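Local coordinates for peptide ABC transporter, peptide-binding protein (Thermus thermophilus, PDB 2D5W) that binds oligopeptides, including a pentapeptide, and probably delivers them to an ABC transporter for uptake across the membrane, at residues F479-L484 / E510-T515; G504-D509 / E536-E541; Q517-F522 / Q529-A534; Y145-Y150 / N471-G476. All coordinates share one frame; numbering follows the deposited sequence.

Interaction 1 (F479-L484 / E510-T515); sequences FQYKNL and EFDRLT
The carboxylate of D512 is gripped by two successive backbone N-H groups of the 479-484 loop. Y481 N gives D512 OD1 a bond of 3.0 Å on the syn side, 21° out of the carboxylate plane, and shares itself weakly with D512 OD2. K482 N donates to D512 OD2 at 3.0 Å from well above that plane. A water lies 2.8 Å from D512 OD1 and also touches F479 O. Aspartate fits because its short stem holds both acceptors close to the main-chain N-H groups of Y481 and K482; the Y481 ring lies almost parallel to the carboxylate plane, with OD2 near its edge. In this family 5 solute-binding protein, the contact fastens the long loop after strand 463-469 to helix 509-518. Q480 runs alongside T515, the two side chains pointing opposite ways, and its extension beyond CG (chi2 178°) carries NE2 out to T515 OG1, to which it donates at 2.9 Å (N-H...O 152°). T515 OG1 in turn donates to F511 O at 2.8 Å. That carbonyl also takes T515 N, from its opposite face. F511 CE2 packs on F479 CB at 3.8 Å, within a larger aromatic cluster including W355, and L484 CD1 rests 3.6 Å from R513 CA.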
# COMPACT_ATOMS: atom_id res chain seq x y z
N PHE A 479 8.58 -0.79 10.45
CA PHE A 479 9.07 -0.38 11.76
C PHE A 479 10.55 -0.59 12.02
O PHE A 479 11.00 -0.47 13.15
CB PHE A 479 8.22 -1.04 12.84
CG PHE A 479 6.78 -0.64 12.77
CD1 PHE A 479 5.82 -1.47 12.20
CD2 PHE A 479 6.40 0.64 13.18
CE1 PHE A 479 4.51 -1.04 12.04
CE2 PHE A 479 5.10 1.08 13.02
CZ PHE A 479 4.15 0.24 12.45
N GLN A 480 11.31 -0.90 10.98
CA GLN A 480 12.75 -1.07 11.15
C GLN A 480 13.43 0.27 11.01
O GLN A 480 13.00 1.12 10.22
CB GLN A 480 13.33 -1.97 10.06
CG GLN A 480 12.95 -3.41 10.11
CD GLN A 480 13.56 -4.18 8.96
OE1 GLN A 480 13.50 -3.74 7.81
NE2 GLN A 480 14.16 -5.33 9.25
N TYR A 481 14.49 0.48 11.77
CA TYR A 481 15.26 1.70 11.63
C TYR A 481 16.24 1.36 10.51
O TYR A 481 16.44 2.13 9.57
CB TYR A 481 16.02 2.05 12.91
CG TYR A 481 17.12 3.05 12.67
CD1 TYR A 481 16.84 4.37 12.34
CD2 TYR A 481 18.46 2.65 12.74
CE1 TYR A 481 17.87 5.28 12.07
CE2 TYR A 481 19.49 3.55 12.48
CZ TYR A 481 19.19 4.86 12.14
OH TYR A 481 20.21 5.75 11.89
N LYS A 482 16.84 0.18 10.62
CA LYS A 482 17.81 -0.28 9.63
C LYS A 482 17.74 -1.79 9.45
O LYS A 482 17.55 -2.53 10.41
CB LYS A 482 19.22 0.11 10.06
CG LYS A 482 20.33 -0.37 9.13
CD LYS A 482 21.71 -0.13 9.73
CE LYS A 482 21.94 1.35 10.02
NZ LYS A 482 23.28 1.58 10.65
N ASN A 483 17.86 -2.24 8.21
CA ASN A 483 17.88 -3.68 7.96
C ASN A 483 19.36 -4.02 8.11
O ASN A 483 20.21 -3.46 7.41
CB ASN A 483 17.40 -4.01 6.55
CG ASN A 483 17.43 -5.50 6.27
OD1 ASN A 483 18.50 -6.11 6.25
ND2 ASN A 483 16.27 -6.09 6.06
N LEU A 484 19.67 -4.92 9.03
CA LEU A 484 21.05 -5.28 9.31
C LEU A 484 21.76 -6.11 8.25
O LEU A 484 22.99 -6.21 8.26
CB LEU A 484 21.13 -6.01 10.66
CG LEU A 484 20.53 -5.24 11.84
CD1 LEU A 484 20.78 -6.02 13.12
CD2 LEU A 484 21.16 -3.86 11.93
N GLU A 510 16.80 -4.08 18.86
CA GLU A 510 16.47 -5.49 19.02
C GLU A 510 15.43 -5.89 17.97
O GLU A 510 15.50 -6.97 17.39
CB GLU A 510 15.95 -5.77 20.43
CG GLU A 510 15.65 -7.24 20.70
CD GLU A 510 15.41 -7.53 22.17
OE1 GLU A 510 14.52 -6.88 22.77
OE2 GLU A 510 16.10 -8.40 22.72
N PHE A 511 14.47 -5.00 17.72
CA PHE A 511 13.45 -5.25 16.72
C PHE A 511 14.13 -5.42 15.36
O PHE A 511 13.80 -6.33 14.59
CB PHE A 511 12.47 -4.08 16.66
CG PHE A 511 11.36 -4.26 15.66
CD1 PHE A 511 10.15 -4.86 16.03
CD2 PHE A 511 11.52 -3.82 14.35
CE1 PHE A 511 9.12 -5.02 15.10
CE2 PHE A 511 10.50 -3.97 13.42
CZ PHE A 511 9.30 -4.57 13.79
N ASP A 512 15.08 -4.54 15.06
CA ASP A 512 15.80 -4.62 13.78
C ASP A 512 16.57 -5.92 13.65
O ASP A 512 16.60 -6.53 12.58
CB ASP A 512 16.77 -3.44 13.63
CG ASP A 512 16.07 -2.12 13.38
OD1 ASP A 512 14.82 -2.12 13.27
OD2 ASP A 512 16.75 -1.08 13.29
N ARG A 513 17.18 -6.37 14.74
CA ARG A 513 17.95 -7.61 14.71
C ARG A 513 17.05 -8.81 14.45
O ARG A 513 17.35 -9.66 13.61
CB ARG A 513 18.68 -7.80 16.04
CG ARG A 513 19.72 -8.91 16.01
CD ARG A 513 20.42 -9.06 17.35
NE ARG A 513 20.99 -7.80 17.83
CZ ARG A 513 20.32 -6.88 18.52
NH1 ARG A 513 20.92 -5.77 18.90
NH2 ARG A 513 19.05 -7.09 18.83
N LEU A 514 15.93 -8.88 15.17
CA LEU A 514 14.99 -9.98 15.02
C LEU A 514 14.39 -10.07 13.63
O LEU A 514 14.37 -11.14 13.03
CB LEU A 514 13.88 -9.86 16.06
CG LEU A 514 14.30 -10.10 17.52
CD1 LEU A 514 13.22 -9.57 18.45
CD2 LEU A 514 14.54 -11.58 17.76
N THR A 515 13.90 -8.94 13.12
CA THR A 515 13.29 -8.92 11.79
C THR A 515 14.30 -9.14 10.67
O THR A 515 13.98 -9.77 9.66
CB THR A 515 12.50 -7.61 11.55
OG1 THR A 515 13.34 -6.48 11.81
CG2 THR A 515 11.28 -7.54 12.47
O HOH W 1 13.36 -0.36 14.83
O HOH W 2 13.66 -7.56 7.61

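Interaction 2 (G504-D509 / E536-E541); sequences GGWRND and EIWAEE
W506 lays the six-membered part of its indole beside E541, whose CB is 3.6 Å from W506 CZ2. The loop carrying W506 runs into the N-cap of helix 509-518, at N508, and lies against the C-terminal part of helix 524-541. W506 also takes part in an offset T-shaped stack: the edge of W538 points at the face of W506, with the centroids of the W538 five-membered and W506 six-membered rings 5.7 Å apart and the planes at 77°. Tryptophan suits a loop lying along a helix flank, since one wide ring system reaches I537, W538 and E541; I537 CG2 comes to its edge. Within the loop, N508 CB sits against the W506 face, towards its rim. As the cap, N508 takes F511 N on its OD1. With CG anti to the backbone N (chi1 -176°), the N508 amide is carried over I537, where ND2 is 3.6 Å from I537 CG2. ND2 also makes a weak, strongly bent bond to E541 OE2 (3.0 Å, N-H...O 126°), the amide and carboxylate planes being almost perpendicular. Asparagine can thus cap one helix with its oxygen while its nitrogen faces another. The bend in the E541 chain presents OE2 to a bridging water, which donates to E541 OE2 at 2.8 Å and to R507 O at 2.8 Å.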
# COMPACT_ATOMS: atom_id res chain seq x y z
N GLY A 504 7.05 7.23 10.93
CA GLY A 504 6.98 7.82 12.26
C GLY A 504 8.33 7.92 12.97
O GLY A 504 8.40 8.43 14.09
N GLY A 505 9.38 7.40 12.34
CA GLY A 505 10.72 7.48 12.90
C GLY A 505 11.08 6.65 14.12
O GLY A 505 11.82 7.11 14.99
N TRP A 506 10.59 5.42 14.19
CA TRP A 506 10.89 4.55 15.32
C TRP A 506 12.21 3.83 15.15
O TRP A 506 12.62 3.50 14.04
CB TRP A 506 9.79 3.49 15.48
CG TRP A 506 9.88 2.69 16.76
CD1 TRP A 506 9.92 3.18 18.04
CD2 TRP A 506 9.84 1.26 16.88
NE1 TRP A 506 9.89 2.15 18.95
CE2 TRP A 506 9.85 0.96 18.27
CE3 TRP A 506 9.80 0.21 15.96
CZ2 TRP A 506 9.81 -0.35 18.75
CZ3 TRP A 506 9.76 -1.10 16.44
CH2 TRP A 506 9.76 -1.37 17.82
N ARG A 507 12.89 3.60 16.27
CA ARG A 507 14.14 2.86 16.25
C ARG A 507 14.24 1.96 17.48
O ARG A 507 14.17 2.43 18.61
CB ARG A 507 15.37 3.77 16.21
CG ARG A 507 16.66 2.95 16.32
CD ARG A 507 17.93 3.76 16.08
NE ARG A 507 19.10 2.90 16.20
CZ ARG A 507 20.34 3.28 15.90
NH1 ARG A 507 21.35 2.43 16.05
NH2 ARG A 507 20.57 4.51 15.46
N ASN A 508 14.38 0.67 17.23
CA ASN A 508 14.55 -0.31 18.30
C ASN A 508 15.52 -1.32 17.71
O ASN A 508 15.16 -2.09 16.80
CB ASN A 508 13.22 -0.98 18.66
CG ASN A 508 13.35 -1.93 19.83
OD1 ASN A 508 13.89 -3.03 19.70
ND2 ASN A 508 12.86 -1.51 20.99
N ASP A 509 16.75 -1.31 18.20
CA ASP A 509 17.78 -2.19 17.67
C ASP A 509 17.47 -3.67 17.78
O ASP A 509 17.84 -4.44 16.90
CB ASP A 509 19.13 -1.87 18.31
CG ASP A 509 19.64 -0.49 17.93
OD1 ASP A 509 19.13 0.08 16.94
OD2 ASP A 509 20.55 0.03 18.61
N GLU A 536 6.17 -8.74 20.13
CA GLU A 536 6.07 -8.52 21.57
C GLU A 536 6.73 -7.19 21.92
O GLU A 536 6.19 -6.39 22.69
CB GLU A 536 6.75 -9.66 22.34
CG GLU A 536 6.01 -10.99 22.31
CD GLU A 536 4.87 -11.07 23.33
OE1 GLU A 536 4.18 -12.10 23.37
OE2 GLU A 536 4.68 -10.10 24.10
N ILE A 537 7.91 -6.95 21.36
CA ILE A 537 8.63 -5.71 21.60
C ILE A 537 7.84 -4.53 21.04
O ILE A 537 7.68 -3.50 21.68
CB ILE A 537 10.03 -5.75 20.94
CG1 ILE A 537 10.90 -6.78 21.65
CG2 ILE A 537 10.68 -4.37 20.99
CD1 ILE A 537 12.21 -7.07 20.95
N TRP A 538 7.33 -4.71 19.82
CA TRP A 538 6.54 -3.69 19.15
C TRP A 538 5.36 -3.25 20.02
O TRP A 538 5.10 -2.05 20.18
CB TRP A 538 6.03 -4.25 17.81
CG TRP A 538 5.31 -3.26 16.93
CD1 TRP A 538 5.85 -2.55 15.89
CD2 TRP A 538 3.94 -2.86 17.02
NE1 TRP A 538 4.89 -1.75 15.32
CE2 TRP A 538 3.71 -1.92 15.99
CE3 TRP A 538 2.88 -3.22 17.86
CZ2 TRP A 538 2.46 -1.32 15.79
CZ3 TRP A 538 1.63 -2.63 17.66
CH2 TRP A 538 1.44 -1.69 16.63
N ALA A 539 4.65 -4.22 20.59
CA ALA A 539 3.49 -3.92 21.42
C ALA A 539 3.84 -3.17 22.70
O ALA A 539 3.05 -2.36 23.18
CB ALA A 539 2.73 -5.20 21.75
N GLU A 540 5.02 -3.42 23.25
CA GLU A 540 5.41 -2.72 24.47
C GLU A 540 5.72 -1.26 24.17
O GLU A 540 5.42 -0.38 24.98
CB GLU A 540 6.64 -3.38 25.10
CG GLU A 540 7.25 -2.55 26.23
CD GLU A 540 6.27 -2.24 27.36
OE1 GLU A 540 6.52 -1.28 28.12
OE2 GLU A 540 5.25 -2.95 27.49
N GLU A 541 6.31 -1.00 23.00
CA GLU A 541 6.71 0.34 22.61
C GLU A 541 5.67 1.17 21.85
O GLU A 541 5.74 2.40 21.84
CB GLU A 541 7.99 0.25 21.77
CG GLU A 541 9.11 -0.52 22.45
CD GLU A 541 10.12 0.39 23.11
OE1 GLU A 541 9.72 1.26 23.90
OE2 GLU A 541 11.33 0.23 22.83
O HOH W 3 12.93 1.57 20.96

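Interaction 3 (Q517-F522 / Q529-A534); sequences QAVLEF and QLFWRA
The F531 ring receives the methyl of A518 obliquely, with A518 CB 3.5 Å from F531 CE2 and 3.6 Å from F531 CD2. V519 CG1 touches the same ring more loosely at its far end, 4.4 Å from F531 CZ. The terminal amide of Q517, another flat group, has its NE2 3.7 Å from L530 CD1; the two side chains cross at about a right angle. Chi1 of F531 is -94°, off the usual staggered value, consistent with the ring end leaning in towards A518. All this closes a helical hairpin, in which helices 509-518 and 524-541 follow each other and run roughly antiparallel. A type I turn from A518 to E521, with E521 N bonded to A518 O, starts the reversal, and E521 OE2 accepts D523 N further round it. Alanine suits the tightest point, because its single methyl lets the CA atoms of A518 and L530 come within 5.7 Å. Its CB meets L530 CB at 3.7 Å, and L530 CD1 reaches past to A518 CA, also at 3.7 Å. No hydrogen bond crosses between the two segments. Leucine supplies a branched apolar surface that packs on A518 and also on L514, one turn earlier in helix 509-518.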
# COMPACT_ATOMS: atom_id res chain seq x y z
N GLN A 517 16.91 -10.96 10.84
CA GLN A 517 17.25 -12.38 10.83
C GLN A 517 16.07 -13.19 10.31
O GLN A 517 16.23 -14.13 9.54
CB GLN A 517 17.61 -12.87 12.23
CG GLN A 517 18.13 -14.30 12.23
CD GLN A 517 18.37 -14.85 13.62
OE1 GLN A 517 18.90 -14.16 14.49
NE2 GLN A 517 18.00 -16.10 13.83
N ALA A 518 14.87 -12.82 10.75
CA ALA A 518 13.66 -13.53 10.36
C ALA A 518 13.45 -13.64 8.86
O ALA A 518 13.02 -14.69 8.38
CB ALA A 518 12.45 -12.88 11.00
N VAL A 519 13.74 -12.58 8.11
CA VAL A 519 13.53 -12.62 6.67
C VAL A 519 14.50 -13.57 5.98
O VAL A 519 14.27 -13.96 4.83
CB VAL A 519 13.62 -11.22 6.02
CG1 VAL A 519 12.50 -10.33 6.55
CG2 VAL A 519 14.98 -10.59 6.29
N LEU A 520 15.58 -13.93 6.67
CA LEU A 520 16.58 -14.86 6.13
C LEU A 520 16.24 -16.29 6.54
O LEU A 520 16.92 -17.23 6.11
CB LEU A 520 17.96 -14.52 6.67
CG LEU A 520 18.59 -13.17 6.31
CD1 LEU A 520 19.82 -12.94 7.17
CD2 LEU A 520 18.95 -13.15 4.83
N GLU A 521 15.23 -16.45 7.38
CA GLU A 521 14.84 -17.77 7.85
C GLU A 521 13.87 -18.45 6.90
O GLU A 521 12.71 -18.06 6.79
CB GLU A 521 14.20 -17.68 9.24
CG GLU A 521 13.87 -19.04 9.83
CD GLU A 521 15.08 -19.95 9.88
OE1 GLU A 521 15.99 -19.68 10.69
OE2 GLU A 521 15.13 -20.93 9.10
N PHE A 522 14.34 -19.49 6.21
CA PHE A 522 13.48 -20.19 5.28
C PHE A 522 12.61 -21.25 5.94
O PHE A 522 11.74 -21.84 5.30
CB PHE A 522 14.30 -20.79 4.14
CG PHE A 522 14.73 -19.77 3.13
CD1 PHE A 522 15.73 -18.85 3.42
CD2 PHE A 522 14.08 -19.68 1.90
CE1 PHE A 522 16.08 -17.85 2.51
CE2 PHE A 522 14.42 -18.69 0.98
CZ PHE A 522 15.41 -17.77 1.29
N GLN A 529 8.64 -17.67 14.99
CA GLN A 529 9.12 -17.43 16.36
C GLN A 529 9.80 -16.07 16.46
O GLN A 529 9.58 -15.33 17.42
CB GLN A 529 10.10 -18.53 16.79
CG GLN A 529 9.54 -19.94 16.73
CD GLN A 529 10.53 -20.98 17.23
OE1 GLN A 529 11.73 -20.90 16.95
NE2 GLN A 529 10.03 -21.97 17.95
N LEU A 530 10.65 -15.75 15.49
CA LEU A 530 11.36 -14.48 15.49
C LEU A 530 10.39 -13.31 15.32
O LEU A 530 10.50 -12.30 16.02
CB LEU A 530 12.42 -14.47 14.39
CG LEU A 530 13.56 -15.47 14.63
CD1 LEU A 530 14.40 -15.62 13.37
CD2 LEU A 530 14.41 -15.00 15.80
N PHE A 531 9.45 -13.44 14.40
CA PHE A 531 8.47 -12.37 14.19
C PHE A 531 7.57 -12.20 15.41
O PHE A 531 7.12 -11.09 15.70
CB PHE A 531 7.62 -12.67 12.95
CG PHE A 531 8.14 -12.03 11.69
CD1 PHE A 531 7.94 -10.67 11.45
CD2 PHE A 531 8.83 -12.78 10.74
CE1 PHE A 531 8.42 -10.07 10.29
CE2 PHE A 531 9.31 -12.19 9.57
CZ PHE A 531 9.11 -10.84 9.35
N TRP A 532 7.31 -13.28 16.14
CA TRP A 532 6.48 -13.20 17.33
C TRP A 532 7.21 -12.40 18.40
O TRP A 532 6.60 -11.58 19.09
CB TRP A 532 6.12 -14.60 17.84
CG TRP A 532 4.89 -15.15 17.18
CD1 TRP A 532 4.45 -14.88 15.91
CD2 TRP A 532 3.94 -16.06 17.76
NE1 TRP A 532 3.28 -15.56 15.67
CE2 TRP A 532 2.95 -16.29 16.78
CE3 TRP A 532 3.83 -16.69 19.00
CZ2 TRP A 532 1.86 -17.14 17.01
CZ3 TRP A 532 2.75 -17.53 19.23
CH2 TRP A 532 1.77 -17.74 18.24
N ARG A 533 8.51 -12.62 18.54
CA ARG A 533 9.29 -11.89 19.52
C ARG A 533 9.33 -10.41 19.12
O ARG A 533 9.24 -9.53 19.98
CB ARG A 533 10.71 -12.46 19.62
CG ARG A 533 10.74 -13.99 19.70
CD ARG A 533 9.64 -14.53 20.61
NE ARG A 533 9.30 -15.91 20.28
CZ ARG A 533 8.23 -16.54 20.76
NH1 ARG A 533 7.99 -17.80 20.41
NH2 ARG A 533 7.40 -15.92 21.59
N ALA A 534 9.47 -10.15 17.83
CA ALA A 534 9.50 -8.77 17.35
C ALA A 534 8.17 -8.07 17.66
O ALA A 534 8.16 -6.90 18.04
CB ALA A 534 9.76 -8.74 15.84

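Interaction 4 (Y145-Y150 / N471-G476); sequences YYYDTY and NLQEDG
Y146 OH donates to E474 O at 2.6 Å, the first of three hydrogen bonds between the loops, lying in the carbonyl plane on a lone pair (C=O...O 127°). Y147 OH donates to D475 OD2 at 2.7 Å, on its anti lone pair; the other oxygen, D475 OD1, is taken by S477. In the return direction Q473 NE2 donates to Y147 O at 3.0 Å from above the carbonyl plane, while Y150 N, closing the type I turn from Y147 to Y150, reaches that oxygen from the opposite face. A water adds a bridge, donating to Y146 OH at 2.8 Å and to L472 O at 2.7 Å. Tyrosine suits these places because it carries a donor to the end of a long, flat, packable stem.

Q473 CB makes a CH-pi contact over the centre of the Y147 ring, 3.6 Å from its centroid and 13° off the normal, and Y145 CB covers the other face. Chi1 of Y147 is 58°, the crowded position between backbone N and carbonyl carbon, which folds the ring across Q473. In plain apolar packing, Y150 CD1 meets L472 CB at 3.7 Å, and L472 O lies at the Y150 ring edge.

The loop after strand 136-141 thus meets the loop after strand 463-469, joining the ends of two different sheets. Nearby, Y146 adjoins the C-terminal end of helix 509-518, T149 packs on strand 78-86, and E474 touches F531 of helix 524-541.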
# COMPACT_ATOMS: atom_id res chain seq x y z
N TYR A 145 15.84 -13.57 0.60
CA TYR A 145 14.85 -13.54 1.67
C TYR A 145 13.79 -14.59 1.35
O TYR A 145 13.60 -14.96 0.20
CB TYR A 145 14.21 -12.16 1.79
CG TYR A 145 15.10 -11.08 2.37
CD1 TYR A 145 14.60 -9.80 2.60
CD2 TYR A 145 16.43 -11.34 2.70
CE1 TYR A 145 15.40 -8.80 3.14
CE2 TYR A 145 17.24 -10.34 3.24
CZ TYR A 145 16.72 -9.08 3.46
OH TYR A 145 17.54 -8.11 3.99
N TYR A 146 13.08 -15.04 2.38
CA TYR A 146 12.08 -16.08 2.23
C TYR A 146 10.95 -15.78 1.24
O TYR A 146 10.33 -16.70 0.72
CB TYR A 146 11.47 -16.43 3.59
CG TYR A 146 10.41 -15.46 4.08
CD1 TYR A 146 9.06 -15.73 3.89
CD2 TYR A 146 10.76 -14.27 4.72
CE1 TYR A 146 8.08 -14.85 4.33
CE2 TYR A 146 9.79 -13.38 5.16
CZ TYR A 146 8.45 -13.67 4.96
OH TYR A 146 7.48 -12.79 5.37
N TYR A 147 10.70 -14.50 0.99
CA TYR A 147 9.61 -14.09 0.11
C TYR A 147 10.00 -13.65 -1.30
O TYR A 147 9.14 -13.19 -2.05
CB TYR A 147 8.81 -12.97 0.78
CG TYR A 147 9.61 -11.72 1.14
CD1 TYR A 147 10.36 -11.04 0.18
CD2 TYR A 147 9.54 -11.19 2.42
CE1 TYR A 147 11.02 -9.86 0.49
CE2 TYR A 147 10.20 -10.00 2.74
CZ TYR A 147 10.93 -9.34 1.78
OH TYR A 147 11.57 -8.15 2.08
N ASP A 148 11.26 -13.79 -1.67
CA ASP A 148 11.70 -13.32 -2.98
C ASP A 148 11.02 -13.95 -4.21
O ASP A 148 10.99 -13.33 -5.27
CB ASP A 148 13.22 -13.43 -3.09
CG ASP A 148 13.94 -12.39 -2.24
OD1 ASP A 148 15.13 -12.58 -1.94
OD2 ASP A 148 13.31 -11.37 -1.87
N THR A 149 10.48 -15.16 -4.06
CA THR A 149 9.81 -15.79 -5.20
C THR A 149 8.31 -15.47 -5.23
O THR A 149 7.62 -15.86 -6.17
CB THR A 149 9.96 -17.33 -5.17
OG1 THR A 149 9.33 -17.86 -4.00
CG2 THR A 149 11.42 -17.73 -5.20
N TYR A 150 7.83 -14.75 -4.22
CA TYR A 150 6.41 -14.39 -4.14
C TYR A 150 6.02 -13.35 -5.19
O TYR A 150 6.57 -12.25 -5.22
CB TYR A 150 6.08 -13.82 -2.76
CG TYR A 150 6.22 -14.76 -1.58
CD1 TYR A 150 5.86 -14.34 -0.30
CD2 TYR A 150 6.74 -16.06 -1.72
CE1 TYR A 150 6.00 -15.17 0.80
CE2 TYR A 150 6.88 -16.90 -0.62
CZ TYR A 150 6.50 -16.45 0.64
OH TYR A 150 6.63 -17.25 1.75
N ASN A 471 1.19 -7.17 1.41
CA ASN A 471 1.26 -8.39 0.61
C ASN A 471 1.96 -9.42 1.51
O ASN A 471 2.19 -9.15 2.70
CB ASN A 471 2.04 -8.18 -0.69
CG ASN A 471 3.42 -7.60 -0.47
OD1 ASN A 471 4.05 -7.85 0.56
ND2 ASN A 471 3.90 -6.83 -1.44
N LEU A 472 2.30 -10.58 0.96
CA LEU A 472 2.95 -11.62 1.74
C LEU A 472 4.45 -11.44 1.96
O LEU A 472 5.09 -12.27 2.61
CB LEU A 472 2.67 -12.99 1.11
CG LEU A 472 1.28 -13.55 1.41
CD1 LEU A 472 0.96 -14.70 0.48
CD2 LEU A 472 1.22 -13.99 2.87
N GLN A 473 5.01 -10.36 1.43
CA GLN A 473 6.43 -10.11 1.61
C GLN A 473 6.64 -9.30 2.89
O GLN A 473 7.13 -8.17 2.87
CB GLN A 473 6.99 -9.36 0.41
CG GLN A 473 6.82 -10.11 -0.91
CD GLN A 473 7.63 -9.51 -2.03
OE1 GLN A 473 7.62 -8.29 -2.23
NE2 GLN A 473 8.32 -10.35 -2.78
N GLU A 474 6.25 -9.90 4.01
CA GLU A 474 6.37 -9.25 5.31
C GLU A 474 7.79 -9.31 5.86
O GLU A 474 8.37 -10.39 6.02
CB GLU A 474 5.40 -9.90 6.30
CG GLU A 474 5.40 -9.28 7.70
CD GLU A 474 5.03 -7.80 7.70
OE1 GLU A 474 3.97 -7.45 7.14
OE2 GLU A 474 5.81 -6.99 8.26
N ASP A 475 8.35 -8.14 6.16
CA ASP A 475 9.70 -8.05 6.70
C ASP A 475 9.79 -7.10 7.89
O ASP A 475 10.88 -6.86 8.42
CB ASP A 475 10.67 -7.56 5.61
CG ASP A 475 10.10 -6.40 4.81
OD1 ASP A 475 9.37 -5.58 5.39
OD2 ASP A 475 10.40 -6.31 3.60
N GLY A 476 8.65 -6.58 8.33
CA GLY A 476 8.64 -5.65 9.45
C GLY A 476 9.31 -4.33 9.11
O GLY A 476 9.55 -3.51 10.00
O HOH W 4 4.74 -13.30 5.03

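Interactions 1 to 3 are built on helices 509-518 and 524-541, and interaction 4 adjoins them. Interaction 3 closes their hairpin; interaction 1 fixes the preceding loop along helix 509-518, and interaction 2, its centre about 9 Å away, fixes it against the C-terminal part of helix 524-541. F479 and W538 bring those two into contact, with F479 CD1 3.3 Å from W538 NE1, while F511 lies against A534 between interactions 1 and 3. Interaction 4 joins the hairpin turn from another part of the chain: V519 O is 2.9 Å from Y146 N, a probable hydrogen bond. The centre of interaction 4 is about 12 Å from that of interaction 3, whereas interactions 2 and 4 do not touch.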